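Local atomic coordinates of glycoside hydrolase family 43 (Halothermothrix orenii, PDB entry 4QQS), a protein that hydrolyses O-glycosidic bonds, showing alpha-L-arabinofuranosidase activity, and probably takes part in the breakdown of xylan. Residues Phe130-Gly135 with Glu228-Pro233; Asn148-Asn151 with Ser156-Tyr159; Leu176-Ser181 with Tyr206-Ser211; Ser211-Cys214 with Tyr220-Gly223. One frame throughout, in Å; residues are numbered along the deposited sequence.

Contact 1: Phe130-Gly135 with Glu228-Pro233; sequences FIDQDG and ETPLGP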
loop_
_atom_site.group_PDB
_atom_site.type_symbol
_atom_site.label_atom_id
_atom_site.label_comp_id
_atom_site.label_asym_id
_atom_site.label_seq_id
_atom_site.Cartn_x
_atom_site.Cartn_y
_atom_site.Cartn_z
ATOM N N PHE A 130 6.802 8.750 -1.002
ATOM C CA PHE A 130 6.021 9.948 -1.279
ATOM C C PHE A 130 6.963 11.042 -1.748
ATOM O O PHE A 130 7.907 11.381 -1.045
ATOM C CB PHE A 130 5.304 10.387 0.007
ATOM C CG PHE A 130 4.682 11.758 -0.076
ATOM C CD1 PHE A 130 3.572 11.995 -0.864
ATOM C CD2 PHE A 130 5.221 12.813 0.631
ATOM C CE1 PHE A 130 3.012 13.269 -0.936
ATOM C CE2 PHE A 130 4.672 14.063 0.561
ATOM C CZ PHE A 130 3.567 14.295 -0.223
ATOM N N ILE A 131 6.703 11.581 -2.936
ATOM C CA ILE A 131 7.465 12.700 -3.453
ATOM C C ILE A 131 6.631 13.969 -3.235
ATOM O O ILE A 131 5.547 14.115 -3.801
ATOM C CB ILE A 131 7.806 12.523 -4.959
ATOM C CG1 ILE A 131 8.476 11.168 -5.229
ATOM C CG2 ILE A 131 8.690 13.665 -5.434
ATOM C CD1 ILE A 131 9.732 10.910 -4.455
ATOM N N ASP A 132 7.116 14.880 -2.397
ATOM C CA ASP A 132 6.360 16.094 -2.097
ATOM C C ASP A 132 6.390 17.057 -3.287
ATOM O O ASP A 132 7.132 16.874 -4.254
ATOM C CB ASP A 132 6.923 16.750 -0.835
ATOM C CG ASP A 132 5.912 17.608 -0.089
ATOM O OD1 ASP A 132 4.790 17.847 -0.588
ATOM O OD2 ASP A 132 6.275 18.056 1.011
ATOM N N GLN A 133 5.568 18.091 -3.208
ATOM C CA GLN A 133 5.456 19.060 -4.287
ATOM C C GLN A 133 6.797 19.719 -4.606
ATOM O O GLN A 133 7.070 20.045 -5.761
ATOM C CB GLN A 133 4.419 20.119 -3.939
ATOM C CG GLN A 133 2.996 19.617 -4.003
ATOM C CD GLN A 133 1.998 20.686 -3.614
ATOM O OE1 GLN A 133 2.202 21.416 -2.638
ATOM N NE2 GLN A 133 0.916 20.796 -4.378
ATOM N N ASP A 134 7.638 19.896 -3.587
ATOM C CA ASP A 134 8.957 20.490 -3.772
ATOM C C ASP A 134 9.995 19.489 -4.265
ATOM O O ASP A 134 11.141 19.856 -4.449
ATOM C CB ASP A 134 9.436 21.192 -2.487
ATOM C CG ASP A 134 9.789 20.228 -1.355
ATOM O OD1 ASP A 134 9.604 19.000 -1.483
ATOM O OD2 ASP A 134 10.242 20.719 -0.294
ATOM N N GLY A 135 9.584 18.243 -4.500
ATOM C CA GLY A 135 10.464 17.219 -5.031
ATOM C C GLY A 135 11.216 16.391 -4.002
ATOM O O GLY A 135 11.970 15.489 -4.380
ATOM N N GLU A 228 1.058 18.399 9.282
ATOM C CA GLU A 228 1.407 19.650 8.631
ATOM C C GLU A 228 2.691 19.575 7.823
ATOM O O GLU A 228 2.965 20.466 7.028
ATOM C CB GLU A 228 1.528 20.768 9.664
ATOM C CG GLU A 228 0.259 21.005 10.451
ATOM C CD GLU A 228 0.341 22.221 11.345
ATOM O OE1 GLU A 228 1.423 22.467 11.922
ATOM O OE2 GLU A 228 -0.681 22.927 11.476
ATOM N N THR A 229 3.477 18.523 8.041
ATOM C CA THR A 229 4.731 18.331 7.329
ATOM C C THR A 229 4.956 16.819 7.232
ATOM O O THR A 229 4.439 16.073 8.053
ATOM C CB THR A 229 5.864 19.065 8.056
ATOM O OG1 THR A 229 6.973 19.227 7.175
ATOM C CG2 THR A 229 6.270 18.327 9.305
ATOM N N PRO A 230 5.723 16.354 6.238
ATOM C CA PRO A 230 5.766 14.893 6.031
ATOM C C PRO A 230 6.351 14.096 7.198
ATOM O O PRO A 230 5.994 12.918 7.366
ATOM C CB PRO A 230 6.625 14.749 4.765
ATOM C CG PRO A 230 6.343 16.000 4.011
ATOM C CD PRO A 230 6.288 17.078 5.086
ATOM N N LEU A 231 7.234 14.694 7.986
ATOM C CA LEU A 231 7.819 13.985 9.117
ATOM C C LEU A 231 6.942 14.033 10.372
ATOM O O LEU A 231 7.337 13.537 11.427
ATOM C CB LEU A 231 9.214 14.527 9.431
ATOM C CG LEU A 231 10.269 14.340 8.339
ATOM C CD1 LEU A 231 11.559 15.006 8.769
ATOM C CD2 LEU A 231 10.518 12.868 8.014
ATOM N N GLY A 232 5.761 14.626 10.268
ATOM C CA GLY A 232 4.834 14.678 11.383
ATOM C C GLY A 232 4.996 15.947 12.205
ATOM O O GLY A 232 5.716 16.869 11.811
ATOM N N PRO A 233 4.337 15.998 13.371
ATOM C CA PRO A 233 3.555 14.912 13.980
ATOM C C PRO A 233 2.312 14.520 13.184
ATOM O O PRO A 233 1.690 15.334 12.507
ATOM C CB PRO A 233 3.152 15.484 15.348
ATOM C CG PRO A 233 3.319 16.927 15.248
ATOM C CD PRO A 233 4.384 17.194 14.231
#

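Contact 2: Asn148-Asn151 with Ser156-Tyr159; sequences NIIN and SQIY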
loop_
_atom_site.group_PDB
_atom_site.type_symbol
_atom_site.label_atom_id
_atom_site.label_comp_id
_atom_site.label_asym_id
_atom_site.label_seq_id
_atom_site.Cartn_x
_atom_site.Cartn_y
_atom_site.Cartn_z
ATOM N N ASN A 148 9.175 -6.971 16.459
ATOM C CA ASN A 148 9.046 -5.699 17.176
ATOM C C ASN A 148 8.109 -5.904 18.345
ATOM O O ASN A 148 6.903 -5.997 18.156
ATOM C CB ASN A 148 8.506 -4.640 16.210
ATOM C CG ASN A 148 8.718 -3.224 16.686
ATOM O OD1 ASN A 148 9.653 -2.928 17.441
ATOM N ND2 ASN A 148 7.903 -2.322 16.183
ATOM N N ILE A 149 8.673 -6.026 19.547
ATOM C CA ILE A 149 7.885 -6.260 20.753
ATOM C C ILE A 149 8.121 -5.076 21.673
ATOM O O ILE A 149 9.265 -4.763 22.030
ATOM C CB ILE A 149 8.284 -7.570 21.466
ATOM C CG1 ILE A 149 8.168 -8.759 20.514
ATOM C CG2 ILE A 149 7.422 -7.795 22.707
ATOM C CD1 ILE A 149 8.723 -10.037 21.079
ATOM N N ILE A 150 7.042 -4.402 22.051
ATOM C CA ILE A 150 7.126 -3.236 22.926
ATOM C C ILE A 150 6.118 -3.449 24.049
ATOM O O ILE A 150 4.918 -3.631 23.798
ATOM C CB ILE A 150 6.832 -1.917 22.174
ATOM C CG1 ILE A 150 7.817 -1.729 21.014
ATOM C CG2 ILE A 150 6.891 -0.742 23.139
ATOM C CD1 ILE A 150 7.524 -0.524 20.130
ATOM N N ASN A 151 6.624 -3.469 25.277
ATOM C CA ASN A 151 5.800 -3.691 26.461
ATOM C C ASN A 151 4.890 -4.897 26.299
ATOM O O ASN A 151 3.691 -4.867 26.614
ATOM C CB ASN A 151 5.050 -2.416 26.826
ATOM C CG ASN A 151 5.996 -1.341 27.363
ATOM O OD1 ASN A 151 6.947 -1.644 28.093
ATOM N ND2 ASN A 151 5.761 -0.101 26.980
ATOM N N SER A 156 3.273 -3.646 14.927
ATOM C CA SER A 156 3.734 -3.012 13.702
ATOM C C SER A 156 3.552 -1.509 13.801
ATOM O O SER A 156 2.445 -1.024 14.049
ATOM C CB SER A 156 2.997 -3.557 12.480
ATOM O OG SER A 156 3.425 -4.877 12.190
ATOM N N GLN A 157 4.656 -0.784 13.644
ATOM C CA GLN A 157 4.702 0.676 13.702
ATOM C C GLN A 157 5.104 1.235 12.344
ATOM O O GLN A 157 5.906 0.616 11.641
ATOM C CB GLN A 157 5.768 1.128 14.700
ATOM C CG GLN A 157 5.646 0.595 16.107
ATOM C CD GLN A 157 6.860 1.009 16.915
ATOM O OE1 GLN A 157 7.984 0.653 16.567
ATOM N NE2 GLN A 157 6.653 1.816 17.948
ATOM N N ILE A 158 4.573 2.407 11.993
ATOM C CA ILE A 158 4.984 3.095 10.777
ATOM C C ILE A 158 5.972 4.200 11.105
ATOM O O ILE A 158 5.674 5.060 11.932
ATOM C CB ILE A 158 3.769 3.649 10.016
ATOM C CG1 ILE A 158 2.890 2.496 9.521
ATOM C CG2 ILE A 158 4.203 4.530 8.841
ATOM C CD1 ILE A 158 1.487 2.912 9.091
ATOM N N TYR A 159 7.133 4.134 10.455
ATOM C CA TYR A 159 8.182 5.129 10.539
ATOM C C TYR A 159 8.271 5.887 9.224
ATOM O O TYR A 159 7.818 5.422 8.183
ATOM C CB TYR A 159 9.534 4.455 10.844
ATOM C CG TYR A 159 9.649 3.971 12.261
ATOM C CD1 TYR A 159 9.102 2.751 12.647
ATOM C CD2 TYR A 159 10.281 4.738 13.229
ATOM C CE1 TYR A 159 9.168 2.303 13.943
ATOM C CE2 TYR A 159 10.357 4.294 14.544
ATOM C CZ TYR A 159 9.798 3.081 14.889
ATOM O OH TYR A 159 9.875 2.653 16.194
#

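Contact 3: Leu176-Ser181 with Tyr206-Ser211; sequences LAIQPS and YYMMYS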
loop_
_atom_site.group_PDB
_atom_site.type_symbol
_atom_site.label_atom_id
_atom_site.label_comp_id
_atom_site.label_asym_id
_atom_site.label_seq_id
_atom_site.Cartn_x
_atom_site.Cartn_y
_atom_site.Cartn_z
ATOM N N LEU A 176 9.235 7.904 14.269
ATOM C CA LEU A 176 7.971 7.203 14.435
ATOM C C LEU A 176 6.842 8.103 13.951
ATOM O O LEU A 176 6.734 9.245 14.391
ATOM C CB LEU A 176 7.765 6.821 15.906
ATOM C CG LEU A 176 6.452 6.118 16.213
ATOM C CD1 LEU A 176 6.318 4.786 15.474
ATOM C CD2 LEU A 176 6.321 5.921 17.720
ATOM N N ALA A 177 6.028 7.591 13.038
ATOM C CA ALA A 177 4.873 8.327 12.537
ATOM C C ALA A 177 3.639 7.960 13.346
ATOM O O ALA A 177 3.109 8.798 14.076
ATOM C CB ALA A 177 4.667 8.077 11.057
ATOM N N ILE A 178 3.213 6.699 13.265
ATOM C CA ILE A 178 2.041 6.222 13.988
ATOM C C ILE A 178 2.246 4.784 14.424
ATOM O O ILE A 178 2.989 4.021 13.809
ATOM C CB ILE A 178 0.731 6.342 13.178
ATOM C CG1 ILE A 178 0.802 5.565 11.869
ATOM C CG2 ILE A 178 0.375 7.796 12.945
ATOM C CD1 ILE A 178 -0.541 5.475 11.136
ATOM N N GLN A 179 1.553 4.423 15.497
ATOM C CA GLN A 179 1.480 3.045 15.956
ATOM C C GLN A 179 0.097 2.844 16.554
ATOM O O GLN A 179 -0.574 3.815 16.916
ATOM C CB GLN A 179 2.560 2.738 16.992
ATOM C CG GLN A 179 2.375 3.494 18.286
ATOM C CD GLN A 179 3.481 3.237 19.273
ATOM O OE1 GLN A 179 4.131 2.198 19.241
ATOM N NE2 GLN A 179 3.715 4.198 20.151
ATOM N N PRO A 180 -0.355 1.588 16.684
ATOM C CA PRO A 180 -1.682 1.348 17.248
ATOM C C PRO A 180 -1.927 2.135 18.531
ATOM O O PRO A 180 -1.128 2.081 19.476
ATOM C CB PRO A 180 -1.687 -0.170 17.459
ATOM C CG PRO A 180 -0.871 -0.656 16.289
ATOM C CD PRO A 180 0.245 0.346 16.157
ATOM N N SER A 181 -3.044 2.855 18.555
ATOM C CA SER A 181 -3.311 3.809 19.619
ATOM C C SER A 181 -4.800 4.068 19.839
ATOM O O SER A 181 -5.196 4.351 20.964
ATOM C CB SER A 181 -2.567 5.126 19.357
ATOM O OG SER A 181 -3.041 5.750 18.188
ATOM N N TYR A 206 -0.984 16.934 4.822
ATOM C CA TYR A 206 -0.596 15.595 4.407
ATOM C C TYR A 206 -1.494 14.585 5.108
ATOM O O TYR A 206 -1.753 14.694 6.300
ATOM C CB TYR A 206 0.870 15.339 4.750
ATOM C CG TYR A 206 1.805 16.344 4.120
ATOM C CD1 TYR A 206 2.070 17.553 4.746
ATOM C CD2 TYR A 206 2.421 16.101 2.907
ATOM C CE1 TYR A 206 2.915 18.486 4.185
ATOM C CE2 TYR A 206 3.276 17.035 2.333
ATOM C CZ TYR A 206 3.527 18.228 2.986
ATOM O OH TYR A 206 4.385 19.167 2.460
ATOM N N TYR A 207 -1.972 13.606 4.341
ATOM C CA TYR A 207 -2.919 12.610 4.828
ATOM C C TYR A 207 -2.334 11.231 4.589
ATOM O O TYR A 207 -2.065 10.858 3.454
ATOM C CB TYR A 207 -4.253 12.742 4.078
ATOM C CG TYR A 207 -4.933 14.047 4.372
ATOM C CD1 TYR A 207 -4.552 15.230 3.732
ATOM C CD2 TYR A 207 -5.915 14.122 5.335
ATOM C CE1 TYR A 207 -5.140 16.435 4.046
ATOM C CE2 TYR A 207 -6.527 15.335 5.643
ATOM C CZ TYR A 207 -6.134 16.479 4.992
ATOM O OH TYR A 207 -6.708 17.689 5.296
ATOM N N MET A 208 -2.133 10.478 5.663
ATOM C CA MET A 208 -1.597 9.127 5.585
ATOM C C MET A 208 -2.733 8.158 5.848
ATOM O O MET A 208 -3.247 8.077 6.965
ATOM C CB MET A 208 -0.526 8.894 6.654
ATOM C CG MET A 208 0.080 7.482 6.570
ATOM S SD MET A 208 0.970 6.977 8.024
ATOM C CE MET A 208 2.238 8.234 7.998
ATOM N N MET A 209 -3.134 7.444 4.814
ATOM C CA MET A 209 -4.035 6.319 4.960
ATOM C C MET A 209 -3.217 5.114 5.430
ATOM O O MET A 209 -2.045 4.973 5.069
ATOM C CB MET A 209 -4.721 6.048 3.624
ATOM C CG MET A 209 -5.549 7.223 3.177
ATOM S SD MET A 209 -6.207 7.104 1.520
ATOM C CE MET A 209 -7.599 6.030 1.888
ATOM N N TYR A 210 -3.838 4.239 6.215
ATOM C CA TYR A 210 -3.130 3.078 6.746
ATOM C C TYR A 210 -4.183 2.061 7.162
ATOM O O TYR A 210 -5.368 2.383 7.282
ATOM C CB TYR A 210 -2.221 3.459 7.938
ATOM C CG TYR A 210 -3.010 3.889 9.144
ATOM C CD1 TYR A 210 -3.443 5.194 9.305
ATOM C CD2 TYR A 210 -3.374 2.967 10.119
ATOM C CE1 TYR A 210 -4.210 5.560 10.391
ATOM C CE2 TYR A 210 -4.145 3.333 11.201
ATOM C CZ TYR A 210 -4.555 4.632 11.342
ATOM O OH TYR A 210 -5.309 5.051 12.420
ATOM N N SER A 211 -3.726 0.838 7.408
ATOM C CA SER A 211 -4.598 -0.246 7.829
ATOM C C SER A 211 -4.254 -0.728 9.228
ATOM O O SER A 211 -3.090 -0.665 9.660
ATOM C CB SER A 211 -4.478 -1.413 6.852
ATOM O OG SER A 211 -4.889 -1.016 5.549
#

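Contact 4: Ser211-Cys214 with Tyr220-Gly223; sequences SANC and YSIG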
loop_
_atom_site.group_PDB
_atom_site.type_symbol
_atom_site.label_atom_id
_atom_site.label_comp_id
_atom_site.label_asym_id
_atom_site.label_seq_id
_atom_site.Cartn_x
_atom_site.Cartn_y
_atom_site.Cartn_z
ATOM N N SER A 211 -3.726 0.838 7.408
ATOM C CA SER A 211 -4.598 -0.246 7.829
ATOM C C SER A 211 -4.254 -0.728 9.228
ATOM O O SER A 211 -3.090 -0.665 9.660
ATOM C CB SER A 211 -4.478 -1.413 6.852
ATOM O OG SER A 211 -4.889 -1.016 5.549
ATOM N N ALA A 212 -5.263 -1.213 9.942
ATOM C CA ALA A 212 -5.068 -1.749 11.283
ATOM C C ALA A 212 -5.912 -3.006 11.464
ATOM O O ALA A 212 -6.790 -3.298 10.649
ATOM C CB ALA A 212 -5.431 -0.706 12.351
ATOM N N ASN A 213 -5.660 -3.692 12.582
ATOM C CA ASN A 213 -6.181 -5.023 12.872
ATOM C C ASN A 213 -5.515 -6.067 11.990
ATOM O O ASN A 213 -4.623 -5.738 11.207
ATOM C CB ASN A 213 -7.712 -5.051 12.854
ATOM C CG ASN A 213 -8.284 -4.062 13.846
ATOM O OD1 ASN A 213 -8.062 -4.194 15.052
ATOM N ND2 ASN A 213 -8.954 -3.037 13.359
ATOM N N CYS A 214 -5.883 -7.327 12.183
ATOM C CA CYS A 214 -5.214 -8.422 11.498
ATOM C C CYS A 214 -5.733 -8.571 10.071
ATOM O O CYS A 214 -6.943 -8.605 9.855
ATOM C CB CYS A 214 -5.449 -9.726 12.257
ATOM S SG CYS A 214 -4.623 -11.149 11.537
ATOM N N TYR A 220 -10.022 -6.042 9.626
ATOM C CA TYR A 220 -9.011 -5.270 8.908
ATOM C C TYR A 220 -9.728 -4.072 8.297
ATOM O O TYR A 220 -10.811 -4.214 7.734
ATOM C CB TYR A 220 -8.344 -6.112 7.839
ATOM C CG TYR A 220 -6.981 -5.652 7.383
ATOM C CD1 TYR A 220 -5.937 -5.521 8.280
ATOM C CD2 TYR A 220 -6.723 -5.408 6.045
ATOM C CE1 TYR A 220 -4.659 -5.173 7.852
ATOM C CE2 TYR A 220 -5.459 -5.061 5.601
ATOM C CZ TYR A 220 -4.430 -4.957 6.502
ATOM O OH TYR A 220 -3.180 -4.637 6.012
ATOM N N SER A 221 -9.158 -2.880 8.449
ATOM C CA SER A 221 -9.847 -1.669 8.022
ATOM C C SER A 221 -8.858 -0.521 7.901
ATOM O O SER A 221 -7.716 -0.614 8.379
ATOM C CB SER A 221 -11.001 -1.337 8.969
ATOM O OG SER A 221 -10.702 -1.649 10.320
ATOM N N ILE A 222 -9.309 0.544 7.249
ATOM C CA ILE A 222 -8.470 1.671 6.871
ATOM C C ILE A 222 -8.857 2.922 7.634
ATOM O O ILE A 222 -10.041 3.282 7.706
ATOM C CB ILE A 222 -8.586 1.934 5.351
ATOM C CG1 ILE A 222 -8.033 0.726 4.592
ATOM C CG2 ILE A 222 -7.874 3.219 4.956
ATOM C CD1 ILE A 222 -8.389 0.690 3.125
ATOM N N GLY A 223 -7.843 3.586 8.190
ATOM C CA GLY A 223 -7.991 4.886 8.805
ATOM C C GLY A 223 -7.031 5.873 8.173
ATOM O O GLY A 223 -6.271 5.527 7.268
#

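Contact 1: Phe130-Gly135 with Glu228-Pro233
Asp-132 and Pro-230 make the closest approach between the end of strand 124-131 with its turn and the loop after strand 221-227: OD2 of Asp-132 stands 3.6 Å from ring carbon CG of Pro-230, and their side chains cross at about a right angle. The same proline corner meets Phe-130, whose CE2 lies 4.3 Å from Pro-230 CG. There the proline sits at the edge of the phenyl ring, near its plane. Over one face of that ring lies the backbone Asp-132 N, 3.9 Å above the plane and displaced toward the rim.

The direction of the carboxylate follows from chi1 of Asp-132 (-154°), which sets CG opposite the backbone N and beside the carbonyl carbon. OD1 accepts a hydrogen bond from Gln-133 N at 2.7 Å, the donor standing 38° out of the carboxylate plane, and it also forms a salt bridge with Lys-201. OD2 is hydrogen-bonded to Tyr-206 OH. Both oxygens of this buried acid are therefore engaged, which should fix its rotation, and the lysine probably offsets its charge.

Each backbone is folded by a type I beta turn. One is closed by Gly-135 N to Asp-132 O at 2.8 Å, the other by Gly-232 N to Thr-229 O at 3.0 Å; in both, the final glycine has backbone angles that would press a CB against the preceding carbonyl oxygen. The contact thus joins the turn between strands 124-131 and 137-143 to the turn after strand 221-227, within the five-bladed beta-propeller fold of this enzyme.

Contact 2: Asn148-Asn151 with Ser156-Tyr159
Asn-148 donates from ND2 to OE1 of Gln-157 over 3.0 Å, and the bond is nearly straight (168° at the hydrogen). The acceptor lies almost in the amide plane of Asn-148, but the donor stands 49° above the carbonyl plane of Gln-157, the two amide planes being 51° apart. Tyr-159 OH donates to the same oxygen at 2.8 Å from the opposite face, so OE1 is gripped from both sides. CD1 of Ile-150, arriving from the opposite direction, stands 3.3 Å from NE2 of Gln-157, a close van der Waals contact.

In the next shell, Gln-157 NE2 is hydrogen-bonded to Gln-179 OE1, consistent with the assigned amide orientation, as are the two donors at Gln-157 OE1. Asn-148 ND2 is held additionally by the carbonyl of Ile-155. Gln-157 reaches this point because its chain runs extended beyond CG.

An alanine in place of Gln-157 would probably cost Tyr-159 OH and Gln-179 OE1 this mate, leave Asn-148 ND2 with the Ile-155 carbonyl but not OE1, and open a gap beside Ile-150 CD1.

Gln-157 lies about 9 Å, side chain to side chain, from Glu-195, the predicted proton donor. The whole belongs to the beta hairpin of strands 149-150 and 153-162.

Contact 3: Leu176-Ser181 with Tyr206-Ser211
Ile-178 reaches across to Met-208 and Tyr-210 with one branch of its side chain. At CB the chain forks, and Ile-178 CB is still 5.2 Å from Met-208 SD. CG2 points opposite the carbonyl carbon, whereas CG1 is wedged between backbone N and carbonyl carbon (chi1 59°), and from there the longer branch runs outward. CG1 passes SD of Met-208 at 4.1 Å. At the tip, CD1 lies 3.8 Å from the same sulfur, the two side chains sliding past each other in opposite directions. CD1 also sits over one face of the Tyr-210 ring, 3.6 Å from its centroid and 18° off the ring normal, a CH-pi contact. Its nearest ring atom, Tyr-210 CD1, is 3.4 Å away, so the fit is tight.

Beyond SD, the bend at the end of the Met-208 chain sends CE to Ala-177 CB at 3.9 Å. Ala-177 and Ile-178 can both address this strand because they form a classic beta bulge opposite Ile-158. The strand segments are 71° apart in direction and approach to 10.2 Å between axes, so side chains alone bridge them.

Tyr-210 is anchored at its far end by a hydrogen bond from OH to Glu-185. Putting a leucine at Tyr-210 would probably leave Glu-185 without this partner and Ile-178 CD1 without an aromatic face to rest on.

With no hydrogen bond across the segments, cohesion here depends on dispersion and shape; the polar tie of the tyrosine, to Glu-185, lies outside the contact, while its ring offers a face to Ile-178.

Contact 4: Ser211-Cys214 with Tyr220-Gly223
Tyr-220 carries CG opposite its backbone N (chi1 -158°), which swings the ring back across the neighbouring strand to Ser-211, whose CB is 3.6 Å from Tyr-220 CZ. The two segments close the loop end of a beta hairpin formed by antiparallel strands 205-212 and 221-227.

Its backbone evidence is a hydrogen-bonded pair, Ala-212 with Ser-221. Ala-212 N donates to Ser-221 O at 3.0 Å (158° at the hydrogen), and the return bond, Ser-221 N to Ala-212 O, is longer at 3.3 Å. Next to it, Ser-211 and Ile-222 make a non-hydrogen-bonded pair, and there Ser-211 CA lies 3.2 Å from Ser-221 O in a CA-H...O contact. A second such contact joins Tyr-220 CA to Ala-212 O at 3.4 Å, continuing the close backbone approach toward the loop. Ser-211 and Ile-222 share one face of the sheet, with OG of Ser-211 3.7 Å from CG1 of Ile-222, while OG finds its polar partner in the backbone N of His-256, a sodium ligand.

The far end of the tyrosine enters the active site: OH is hydrogen-bonded to Glu-195, the predicted proton donor, and the side chain is about 5 Å from that of Asp-17, the predicted proton acceptor. At the ring's other end, Asn-213 O meets the edge, near the ring plane, 3.2 Å from Tyr-220 CD1.

In the fold
All four contacts are mostly buried, yet contacts 3 and 4 lie nearer the chain's centre (about 12 Å, centre to centre) than contacts 1 and 2 (about 17 and 18 Å). Contacts 3 and 4 share Ser-211 and strand 205-212, and Tyr-210 O bonds to Gly-223 N between them. Strand 153-162 of contact 2 pairs with strand 175-178 of contact 3. Contact 1 touches contact 3 through Tyr-206, while its loop closure encloses the other three along the chain. Chemistry varies with place: loop packing beside an anchored acid in contact 1, amide bonding in contact 2, apolar packing in contact 3, and backbone pairing beside the active site in contact 4.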